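Local coordinates for uncharacterized protein (Eubacterium rectale, PDB 5COZ) that is of unknown function but carries a YycH-like regulatory-protein domain, is probably an exported lipoprotein, and binds a sodium ion in the crystal, at residues A[156-161]-A[191-196]; A[163-168]-A[210-215]; A[229-234]-A[342-347]; A[302-307]-A[322-327]. One frame throughout, in Å; residues are numbered along the deposited sequence.

Interaction 1 (A[156-161]-A[191-196]); sequences TDKQLM and VLDDKN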
# COMPACT_ATOMS: atom_id res chain seq x y z
N THR A 156 -1.21 -12.01 10.08
CA THR A 156 -0.82 -13.16 10.91
C THR A 156 -0.34 -14.32 10.03
O THR A 156 -0.46 -14.24 8.81
CB THR A 156 -2.03 -13.64 11.74
OG1 THR A 156 -2.89 -14.40 10.88
CG2 THR A 156 -2.81 -12.48 12.41
N ASP A 157 0.14 -15.41 10.67
CA ASP A 157 0.60 -16.60 9.95
C ASP A 157 -0.50 -17.66 9.85
O ASP A 157 -0.19 -18.78 9.43
CB ASP A 157 1.81 -17.23 10.68
CG ASP A 157 2.93 -16.24 10.96
OD1 ASP A 157 3.32 -15.50 10.03
OD2 ASP A 157 3.41 -16.19 12.13
N LYS A 158 -1.74 -17.32 10.22
CA LYS A 158 -2.82 -18.32 10.15
C LYS A 158 -3.00 -18.83 8.71
O LYS A 158 -2.94 -18.07 7.75
CB LYS A 158 -4.14 -17.74 10.68
CG LYS A 158 -5.31 -18.74 10.70
CD LYS A 158 -6.51 -18.21 11.42
CE LYS A 158 -7.67 -19.19 11.33
NZ LYS A 158 -8.80 -18.75 12.18
N GLN A 159 -3.18 -20.14 8.58
CA GLN A 159 -3.44 -20.76 7.29
C GLN A 159 -4.91 -21.09 7.21
O GLN A 159 -5.41 -21.83 8.06
CB GLN A 159 -2.61 -22.06 7.13
CG GLN A 159 -1.13 -21.86 7.44
CD GLN A 159 -0.46 -21.07 6.35
OE1 GLN A 159 -0.51 -21.45 5.17
NE2 GLN A 159 0.08 -19.91 6.72
N LEU A 160 -5.61 -20.54 6.23
CA LEU A 160 -7.04 -20.84 6.07
C LEU A 160 -7.19 -22.23 5.52
O LEU A 160 -6.20 -22.82 5.04
CB LEU A 160 -7.73 -19.79 5.22
CG LEU A 160 -7.65 -18.37 5.81
CD1 LEU A 160 -8.19 -17.35 4.83
CD2 LEU A 160 -8.43 -18.28 7.16
N MSE A 161 -8.39 -22.82 5.63
CA MSE A 161 -8.50 -24.22 5.30
C MSE A 161 -8.73 -24.55 3.83
O MSE A 161 -8.53 -25.71 3.45
CB MSE A 161 -9.59 -24.87 6.14
CG MSE A 161 -9.13 -25.08 7.57
SE MSE A 161 -10.33 -26.20 8.60
CE MSE A 161 -11.61 -24.87 8.95
N VAL A 191 -5.10 -11.92 6.94
CA VAL A 191 -5.99 -13.06 7.11
C VAL A 191 -7.32 -12.58 7.67
O VAL A 191 -7.42 -12.18 8.85
CB VAL A 191 -5.35 -14.14 8.01
CG1 VAL A 191 -6.30 -15.34 8.15
CG2 VAL A 191 -3.99 -14.60 7.44
N LEU A 192 -8.36 -12.62 6.83
CA LEU A 192 -9.68 -12.13 7.23
C LEU A 192 -10.55 -13.33 7.59
O LEU A 192 -11.34 -13.83 6.78
CB LEU A 192 -10.28 -11.29 6.10
CG LEU A 192 -9.82 -9.82 5.97
CD1 LEU A 192 -8.29 -9.67 5.81
CD2 LEU A 192 -10.51 -9.17 4.79
N ASP A 193 -10.34 -13.82 8.81
CA ASP A 193 -11.12 -14.94 9.34
C ASP A 193 -12.26 -14.38 10.23
O ASP A 193 -12.67 -13.23 10.03
CB ASP A 193 -10.18 -15.88 10.13
CG ASP A 193 -9.52 -15.26 11.36
OD1 ASP A 193 -9.64 -14.03 11.53
OD2 ASP A 193 -8.90 -16.00 12.14
N ASP A 194 -12.73 -15.13 11.25
CA ASP A 194 -13.83 -14.65 12.10
C ASP A 194 -13.52 -13.31 12.80
O ASP A 194 -14.46 -12.62 13.20
CB ASP A 194 -14.20 -15.70 13.13
CG ASP A 194 -13.08 -15.98 14.09
OD1 ASP A 194 -12.14 -16.67 13.71
OD2 ASP A 194 -13.11 -15.42 15.21
N LYS A 195 -12.22 -12.94 12.93
CA LYS A 195 -11.84 -11.66 13.57
C LYS A 195 -12.28 -10.49 12.68
O LYS A 195 -12.44 -9.36 13.16
CB LYS A 195 -10.33 -11.58 13.82
CG LYS A 195 -9.77 -12.64 14.77
CD LYS A 195 -10.46 -12.69 16.13
CE LYS A 195 -9.80 -13.68 17.06
NZ LYS A 195 -9.95 -15.09 16.58
N ASN A 196 -12.52 -10.76 11.39
CA ASN A 196 -13.00 -9.76 10.46
C ASN A 196 -14.53 -9.66 10.56
O ASN A 196 -15.25 -10.13 9.66
CB ASN A 196 -12.57 -10.09 9.02
CG ASN A 196 -12.92 -9.00 8.06
OD1 ASN A 196 -12.79 -7.80 8.38
ND2 ASN A 196 -13.39 -9.36 6.88
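V191 and K158 carry this contact, the valine through its two methyls and the lysine through its amine. CG2 of V191 meets the loop, 3.6 Å from T156 OG1 and equally close to the carbonyl oxygen of K158. CG1, anti to the valine's backbone N (chi1 -179°), points instead at L160, whose CD2 lies 3.8 Å from it; the two side chains run past each other in opposite directions. T156 meets the valine at about a right angle. Its hydroxyl oxygen, turned back between N and C (chi1 78°), accepts from the backbone N of K158 at 3.2 Å, forming an ST turn that shapes the loop just where the valine touches it. The K158 side chain is fully extended, and this reach carries NZ to D193 OD2, 2.8 Å away, in a salt bridge that uses the anti lone pair of that oxygen. The other carboxylate oxygen faces its own chain: D193 OD1 accepts from K195 N in an Asx turn, the N-H arriving from above the carboxylate plane. That bond holds the carboxylate at the start of the type I turn from D193 to N196. D194 OD1, 4.2 Å from K158 NZ, adds a second negative charge beyond salt-bridge range. The contact thus joins the irregular segment before helix 165-178 to the end of strand 188-192, with apolar packing around V191 and a charged pair at the turn, where the two aspartates would be expected to keep the lysine protonated.

Interaction 2 (A[163-168]-A[210-215]); sequences MSAEEA and DTYVFF. With NA (sodium ion), chain B.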
# COMPACT_ATOMS: atom_id res chain seq x y z
N MSE A 163 -7.07 -23.23 1.18
CA MSE A 163 -5.79 -23.22 0.47
C MSE A 163 -4.73 -22.63 1.38
O MSE A 163 -5.03 -21.81 2.26
CB MSE A 163 -5.87 -22.49 -0.89
CG MSE A 163 -5.82 -20.97 -0.77
SE MSE A 163 -6.32 -20.01 -2.38
CE MSE A 163 -5.23 -20.92 -3.65
N SER A 164 -3.49 -23.08 1.20
CA SER A 164 -2.39 -22.59 2.02
C SER A 164 -2.05 -21.15 1.62
O SER A 164 -2.38 -20.70 0.51
CB SER A 164 -1.15 -23.46 1.87
OG SER A 164 -0.62 -23.32 0.56
N ALA A 165 -1.36 -20.43 2.51
CA ALA A 165 -0.93 -19.07 2.20
C ALA A 165 0.03 -19.07 1.01
O ALA A 165 -0.04 -18.17 0.17
CB ALA A 165 -0.27 -18.45 3.41
N GLU A 166 0.89 -20.12 0.92
CA GLU A 166 1.84 -20.27 -0.18
C GLU A 166 1.09 -20.43 -1.51
O GLU A 166 1.43 -19.76 -2.49
CB GLU A 166 2.78 -21.46 0.09
CG GLU A 166 3.85 -21.66 -0.98
CD GLU A 166 4.69 -22.91 -0.84
OE1 GLU A 166 4.12 -24.02 -0.71
OE2 GLU A 166 5.94 -22.79 -0.92
N GLU A 167 0.05 -21.30 -1.56
CA GLU A 167 -0.73 -21.50 -2.77
C GLU A 167 -1.52 -20.22 -3.13
O GLU A 167 -1.61 -19.86 -4.30
CB GLU A 167 -1.66 -22.71 -2.63
CG GLU A 167 -2.19 -23.18 -3.97
CD GLU A 167 -3.09 -24.41 -3.99
OE1 GLU A 167 -2.80 -25.37 -3.25
OE2 GLU A 167 -4.04 -24.43 -4.80
N ALA A 168 -2.05 -19.52 -2.11
CA ALA A 168 -2.77 -18.27 -2.31
C ALA A 168 -1.84 -17.19 -2.89
O ALA A 168 -2.22 -16.51 -3.84
CB ALA A 168 -3.37 -17.82 -0.97
N ASP A 210 -14.14 -16.67 5.22
CA ASP A 210 -12.69 -16.67 5.34
C ASP A 210 -12.05 -16.21 4.03
O ASP A 210 -12.30 -16.80 2.97
CB ASP A 210 -12.17 -18.04 5.77
CG ASP A 210 -12.49 -18.41 7.20
OD1 ASP A 210 -13.11 -17.58 7.91
OD2 ASP A 210 -12.11 -19.52 7.62
N THR A 211 -11.23 -15.17 4.11
CA THR A 211 -10.64 -14.55 2.93
C THR A 211 -9.19 -14.18 3.19
O THR A 211 -8.86 -13.67 4.27
CB THR A 211 -11.46 -13.26 2.62
OG1 THR A 211 -12.83 -13.61 2.37
CG2 THR A 211 -10.93 -12.47 1.43
N TYR A 212 -8.31 -14.45 2.22
CA TYR A 212 -6.95 -13.92 2.25
C TYR A 212 -6.94 -12.60 1.51
O TYR A 212 -7.55 -12.53 0.44
CB TYR A 212 -5.98 -14.84 1.51
CG TYR A 212 -5.61 -16.13 2.18
CD1 TYR A 212 -4.92 -16.14 3.39
CD2 TYR A 212 -5.85 -17.35 1.56
CE1 TYR A 212 -4.50 -17.33 3.98
CE2 TYR A 212 -5.41 -18.55 2.12
CZ TYR A 212 -4.73 -18.53 3.32
OH TYR A 212 -4.31 -19.73 3.88
N VAL A 213 -6.22 -11.59 1.99
CA VAL A 213 -6.06 -10.33 1.26
C VAL A 213 -4.59 -10.07 1.08
O VAL A 213 -3.87 -9.91 2.07
CB VAL A 213 -6.74 -9.14 1.96
CG1 VAL A 213 -6.43 -7.81 1.24
CG2 VAL A 213 -8.25 -9.33 2.05
N PHE A 214 -4.13 -10.02 -0.17
CA PHE A 214 -2.76 -9.62 -0.43
C PHE A 214 -2.69 -8.18 -0.82
O PHE A 214 -3.53 -7.71 -1.59
CB PHE A 214 -2.17 -10.42 -1.60
CG PHE A 214 -1.89 -11.84 -1.20
CD1 PHE A 214 -2.86 -12.83 -1.32
CD2 PHE A 214 -0.63 -12.21 -0.76
CE1 PHE A 214 -2.59 -14.15 -0.95
CE2 PHE A 214 -0.36 -13.53 -0.36
CZ PHE A 214 -1.34 -14.49 -0.47
N PHE A 215 -1.65 -7.50 -0.33
CA PHE A 215 -1.25 -6.21 -0.83
C PHE A 215 0.01 -6.42 -1.61
O PHE A 215 1.00 -6.88 -1.06
CB PHE A 215 -0.96 -5.15 0.27
CG PHE A 215 -2.12 -4.48 0.95
CD1 PHE A 215 -3.42 -4.99 0.83
CD2 PHE A 215 -1.92 -3.34 1.72
CE1 PHE A 215 -4.49 -4.39 1.53
CE2 PHE A 215 -2.99 -2.72 2.37
CZ PHE A 215 -4.26 -3.24 2.27
NA NA B . -14.76 -18.09 9.71
O HOH W 1 -13.90 -20.44 9.38
O HOH W 2 -16.49 -18.46 8.25
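The N-terminal end of helix 165-178 packs here on strand 211-220, whose first residues lead out of a sodium site. Y212 reaches from the strand to the residues just ahead of the helix: its OH donates to the carbonyl oxygen of M163 at 2.7 Å, in the carbonyl plane, with a C=O...O angle of 149°. That oxygen lies at the edge of the tyrosine ring, near its plane. The same hydroxyl is hydrogen-bonded to L160 N, so two backbone groups of the approach to the helix are gripped by one side chain. One turn into the helix, A168 CB touches both aromatic residues, 3.6 Å from Y212 CD2 and 3.8 Å from F214 CE1; it meets the F214 ring at its edge. Two residues apart on the strand, Y212 and F214 share a face, and like first torsions (chi1 -73° and -72°) lean both rings the same way. S164 is the N-cap, its OG accepting from E167 N at 3.0 Å. At the other end of the segment, D210 OD1 binds sodium at 2.5 Å, while OD2 accepts a hydrogen bond from a water that is itself a sodium ligand; a second water and Q208 also coordinate the ion. Strand 211-220 lies between strands 188-192 and 244-249 in an antiparallel sheet, and the helix covers the face bearing Y212 and F214, with L189 of the neighbouring strand touching A165 and both rings.

Interaction 3 (A[229-234]-A[342-347]); sequences PENEAL and ALYDVY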
# COMPACT_ATOMS: atom_id res chain seq x y z
N PRO A 229 -0.03 7.85 2.97
CA PRO A 229 -1.39 8.43 2.86
C PRO A 229 -1.42 9.66 1.95
O PRO A 229 -0.38 10.29 1.68
CB PRO A 229 -1.67 8.90 4.30
CG PRO A 229 -0.85 7.96 5.15
CD PRO A 229 0.45 7.82 4.36
N GLU A 230 -2.64 10.05 1.54
CA GLU A 230 -2.84 11.27 0.77
C GLU A 230 -2.18 12.46 1.48
O GLU A 230 -2.42 12.69 2.69
CB GLU A 230 -4.34 11.53 0.59
CG GLU A 230 -4.63 12.77 -0.25
CD GLU A 230 -6.11 13.08 -0.41
OE1 GLU A 230 -6.93 12.14 -0.33
OE2 GLU A 230 -6.44 14.26 -0.68
N ASN A 231 -1.42 13.26 0.74
CA ASN A 231 -0.77 14.45 1.26
C ASN A 231 -0.59 15.38 0.07
O ASN A 231 0.48 15.49 -0.54
CB ASN A 231 0.57 14.12 1.94
CG ASN A 231 1.22 15.33 2.60
OD1 ASN A 231 0.82 16.48 2.40
ND2 ASN A 231 2.33 15.10 3.28
N GLU A 232 -1.70 16.02 -0.29
CA GLU A 232 -1.74 16.83 -1.49
C GLU A 232 -0.78 18.04 -1.40
O GLU A 232 -0.29 18.50 -2.44
CB GLU A 232 -3.19 17.26 -1.75
CG GLU A 232 -3.39 17.96 -3.08
CD GLU A 232 -4.82 17.93 -3.58
OE1 GLU A 232 -5.74 17.54 -2.81
OE2 GLU A 232 -5.02 18.27 -4.76
N ALA A 233 -0.48 18.54 -0.18
CA ALA A 233 0.46 19.66 -0.09
C ALA A 233 1.86 19.23 -0.54
O ALA A 233 2.57 20.03 -1.16
CB ALA A 233 0.53 20.18 1.34
N LEU A 234 2.23 17.99 -0.24
CA LEU A 234 3.56 17.51 -0.60
C LEU A 234 3.63 17.03 -2.05
O LEU A 234 4.58 17.37 -2.75
CB LEU A 234 3.91 16.36 0.34
CG LEU A 234 5.28 15.68 0.15
CD1 LEU A 234 6.43 16.70 0.14
CD2 LEU A 234 5.47 14.62 1.18
N ALA A 342 -1.41 6.17 13.87
CA ALA A 342 -0.48 5.77 12.81
C ALA A 342 -0.05 7.03 12.04
O ALA A 342 -0.88 7.69 11.41
CB ALA A 342 -1.17 4.78 11.89
N LEU A 343 1.27 7.36 12.11
CA LEU A 343 1.81 8.58 11.53
C LEU A 343 3.00 8.24 10.65
O LEU A 343 3.41 7.07 10.55
CB LEU A 343 2.21 9.51 12.68
CG LEU A 343 1.05 9.94 13.61
CD1 LEU A 343 1.60 10.61 14.86
CD2 LEU A 343 0.09 10.89 12.89
N TYR A 344 3.55 9.26 9.96
CA TYR A 344 4.69 8.98 9.10
C TYR A 344 5.46 10.27 8.85
O TYR A 344 4.92 11.38 8.97
CB TYR A 344 4.24 8.32 7.77
CG TYR A 344 3.49 9.29 6.88
CD1 TYR A 344 2.16 9.61 7.13
CD2 TYR A 344 4.10 9.85 5.77
CE1 TYR A 344 1.49 10.57 6.35
CE2 TYR A 344 3.43 10.76 4.95
CZ TYR A 344 2.13 11.12 5.25
OH TYR A 344 1.52 12.04 4.44
N ASP A 345 6.73 10.09 8.46
CA ASP A 345 7.62 11.15 8.04
C ASP A 345 8.24 10.75 6.71
O ASP A 345 8.37 9.55 6.42
CB ASP A 345 8.68 11.44 9.10
CG ASP A 345 8.14 12.33 10.23
OD1 ASP A 345 7.60 13.43 9.92
OD2 ASP A 345 8.28 11.94 11.42
N VAL A 346 8.61 11.74 5.89
CA VAL A 346 9.16 11.47 4.57
C VAL A 346 10.42 12.29 4.37
O VAL A 346 10.42 13.48 4.67
CB VAL A 346 8.14 11.80 3.44
CG1 VAL A 346 8.69 11.36 2.08
CG2 VAL A 346 6.79 11.13 3.68
N TYR A 347 11.45 11.65 3.84
CA TYR A 347 12.73 12.29 3.54
C TYR A 347 13.08 12.15 2.09
O TYR A 347 12.93 11.06 1.53
CB TYR A 347 13.84 11.61 4.37
CG TYR A 347 13.72 11.87 5.85
CD1 TYR A 347 12.85 11.12 6.64
CD2 TYR A 347 14.52 12.82 6.47
CE1 TYR A 347 12.71 11.39 8.00
CE2 TYR A 347 14.40 13.09 7.83
CZ TYR A 347 13.50 12.37 8.59
OH TYR A 347 13.44 12.67 9.92
O HOH W 3 -0.90 12.86 4.92
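P229 lies over one face of the Y344 ring, the two side chains coming from opposite directions. Its CD is 3.8 Å from the ring centroid and 20° off the normal, a CH-pi contact displaced toward the rim on the CE1 side, where CD and CE1 are 3.6 Å apart. The tyrosine CG stands between its own backbone N and carbonyl carbon, and the ring projects from the strand so that the hydroxyl arrives beside N231. There the amide plane is turned 78° from the ring plane. ND2 makes a weak hydrogen bond to Y344 OH at 3.4 Å, with an N-H...O angle of 134°. N231 is also the N-cap of helix 232-235: the amide's other end, OD1, accepts a weak capping bond from L234 N, so one side chain faces both the helix start and the tyrosine. The contact sets this short helix and the turn before it against strand 338-348, which pairs antiparallel with strand 314-330 in the mixed sheet. A water at the edge of the ring, in its plane, links the segments a second time, lying 2.6 Å from Y344 OH and donating to E230 O at 2.7 Å. Further along, L234 CD2 approaches V346 CG2 at 4.5 Å, a loose apolar touch, and selenomethionine M306 of strand 295-311 packs against both of these residues. The side chain of N239 is hydrogen-bonded to P229 O and N231 N.

Interaction 4 (A[302-307]-A[322-327]); sequences SLEYML and VVYYYQ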
# COMPACT_ATOMS: atom_id res chain seq x y z
N SER A 302 11.14 2.56 4.92
CA SER A 302 10.90 2.04 3.58
C SER A 302 11.40 2.97 2.51
O SER A 302 11.15 4.17 2.56
CB SER A 302 9.38 1.86 3.42
OG SER A 302 9.01 1.38 2.13
N LEU A 303 12.08 2.40 1.50
CA LEU A 303 12.54 3.12 0.31
C LEU A 303 11.42 3.08 -0.71
O LEU A 303 10.99 1.98 -1.09
CB LEU A 303 13.83 2.48 -0.24
CG LEU A 303 14.31 3.00 -1.57
CD1 LEU A 303 14.66 4.52 -1.47
CD2 LEU A 303 15.55 2.17 -2.03
N GLU A 304 10.93 4.24 -1.13
CA GLU A 304 9.79 4.28 -2.04
C GLU A 304 9.99 5.34 -3.10
O GLU A 304 10.84 6.21 -2.96
CB GLU A 304 8.48 4.56 -1.27
CG GLU A 304 8.29 3.58 -0.11
CD GLU A 304 7.01 3.71 0.69
OE1 GLU A 304 6.23 4.65 0.41
OE2 GLU A 304 6.83 2.94 1.66
N TYR A 305 9.18 5.28 -4.16
CA TYR A 305 9.19 6.31 -5.19
C TYR A 305 7.98 7.20 -5.00
O TYR A 305 6.84 6.74 -5.16
CB TYR A 305 9.13 5.67 -6.59
CG TYR A 305 10.47 5.46 -7.27
CD1 TYR A 305 11.39 6.50 -7.38
CD2 TYR A 305 10.77 4.26 -7.90
CE1 TYR A 305 12.58 6.35 -8.10
CE2 TYR A 305 11.95 4.10 -8.63
CZ TYR A 305 12.84 5.15 -8.74
OH TYR A 305 13.99 4.99 -9.48
N MSE A 306 8.22 8.47 -4.71
CA MSE A 306 7.12 9.41 -4.55
C MSE A 306 6.88 10.13 -5.87
O MSE A 306 7.83 10.46 -6.59
CB MSE A 306 7.41 10.42 -3.44
CG MSE A 306 6.24 11.36 -3.21
SE MSE A 306 6.38 12.28 -1.52
CE MSE A 306 5.74 10.89 -0.39
N LEU A 307 5.60 10.34 -6.18
CA LEU A 307 5.21 11.09 -7.36
C LEU A 307 4.82 12.50 -7.01
O LEU A 307 4.09 12.73 -6.03
CB LEU A 307 4.07 10.44 -8.07
CG LEU A 307 4.33 9.07 -8.64
CD1 LEU A 307 3.35 8.82 -9.60
CD2 LEU A 307 5.61 9.00 -9.43
N VAL A 322 10.69 6.67 3.78
CA VAL A 322 9.50 6.92 4.58
C VAL A 322 9.69 6.23 5.91
O VAL A 322 10.09 5.06 5.94
CB VAL A 322 8.20 6.41 3.89
CG1 VAL A 322 6.99 6.86 4.71
CG2 VAL A 322 8.11 6.95 2.46
N VAL A 323 9.40 6.93 7.01
CA VAL A 323 9.41 6.34 8.34
C VAL A 323 7.98 6.32 8.84
O VAL A 323 7.36 7.37 9.00
CB VAL A 323 10.34 7.08 9.34
CG1 VAL A 323 10.32 6.40 10.72
CG2 VAL A 323 11.76 7.13 8.79
N TYR A 324 7.46 5.12 9.10
CA TYR A 324 6.12 4.94 9.64
C TYR A 324 6.26 4.70 11.12
O TYR A 324 7.13 3.91 11.53
CB TYR A 324 5.42 3.74 8.96
CG TYR A 324 5.30 3.89 7.46
CD1 TYR A 324 6.29 3.37 6.61
CD2 TYR A 324 4.15 4.42 6.88
CE1 TYR A 324 6.15 3.43 5.22
CE2 TYR A 324 4.01 4.49 5.49
CZ TYR A 324 4.99 3.96 4.67
OH TYR A 324 4.87 4.05 3.31
N TYR A 325 5.45 5.41 11.93
CA TYR A 325 5.54 5.24 13.36
C TYR A 325 4.19 5.42 14.01
O TYR A 325 3.30 6.00 13.42
CB TYR A 325 6.59 6.23 13.96
CG TYR A 325 6.17 7.68 13.90
CD1 TYR A 325 6.42 8.46 12.77
CD2 TYR A 325 5.57 8.30 15.00
CE1 TYR A 325 6.06 9.81 12.73
CE2 TYR A 325 5.20 9.64 14.96
CZ TYR A 325 5.44 10.39 13.82
OH TYR A 325 5.08 11.73 13.81
N TYR A 326 4.08 4.97 15.26
CA TYR A 326 2.88 5.18 16.06
C TYR A 326 3.15 6.16 17.17
O TYR A 326 4.25 6.17 17.72
CB TYR A 326 2.44 3.85 16.73
CG TYR A 326 2.05 2.78 15.77
CD1 TYR A 326 0.85 2.85 15.07
CD2 TYR A 326 2.84 1.64 15.61
CE1 TYR A 326 0.46 1.84 14.19
CE2 TYR A 326 2.47 0.62 14.72
CZ TYR A 326 1.27 0.72 14.03
OH TYR A 326 0.89 -0.27 13.14
N GLN A 327 2.16 6.98 17.51
CA GLN A 327 2.26 7.81 18.70
C GLN A 327 1.02 7.60 19.53
O GLN A 327 -0.10 7.65 19.02
CB GLN A 327 2.46 9.29 18.38
CG GLN A 327 2.68 10.12 19.65
CD GLN A 327 3.14 11.53 19.35
OE1 GLN A 327 2.63 12.18 18.43
NE2 GLN A 327 4.13 11.99 20.09
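The Y324 ring meets E304 and S302 at its edge, while V322 CG1 of its own strand lies over one face, 3.5 Å above the plane and offset toward the rim. In the ring plane sits E304 OE2, which accepts from Y324 OH at 2.8 Å through its syn lone pair; the carboxylate is turned 41° from the ring. S302 CB also lies near that plane, 4.0 Å from Y324 CE1. On a different side of the same oxygen, S302 OG donates at 2.7 Å to the anti lone pair. The serine oxygen stands anti to its backbone N (chi1 178°), which places it alongside the glutamate two residues on. E304 extends beyond CG, bringing its head group across the strand pair to the tyrosine, with OE1 passing 3.6 Å from V322 CG2. R227 adds a salt bridge to OE2, so this buried carboxylate oxygen has two hydroxyl donors and a guanidinium around it, which would be expected to stabilise its negative charge. Y145 meets the tyrosine ring edge-to-face. In the backbone, S302 and V322 form an antiparallel hydrogen-bonded pair, with V322 N to S302 O at 2.8 Å and S302 N to V322 O at 2.9 Å. The segment axes cross at 125°. From this pair the segments run off in opposite directions, E304 continuing the ladder with V320; the E304 and Y324 side chains reach diagonally toward each other on the same face. This is the pairing of a long beta hairpin, strands 295-311 and 314-330, within the mixed sheet, with a buried polar network on the S302 and V322 face.

How the interactions relate
The four contacts form two touching pairs well apart. Interactions 1 and 2 have centres 9 Å apart and share the antiparallel sheet: L192 N bonds to T211 O at 2.8 Å, and their segments alternate along the sequence. The sodium site belongs to this pair; D210 binds the ion, and the D194 side chain comes within about 4 Å of it. Interactions 3 and 4, centres 8 Å apart, share the mixed sheet, where L343 N bonds to Y325 O and D345 N to V323 O, both at 2.8 Å; interaction 4 is nested within the chain loop that interaction 3 closes. Interactions 2 and 4, on opposite sides of the chain's centre, have nearest atoms about 10 Å apart.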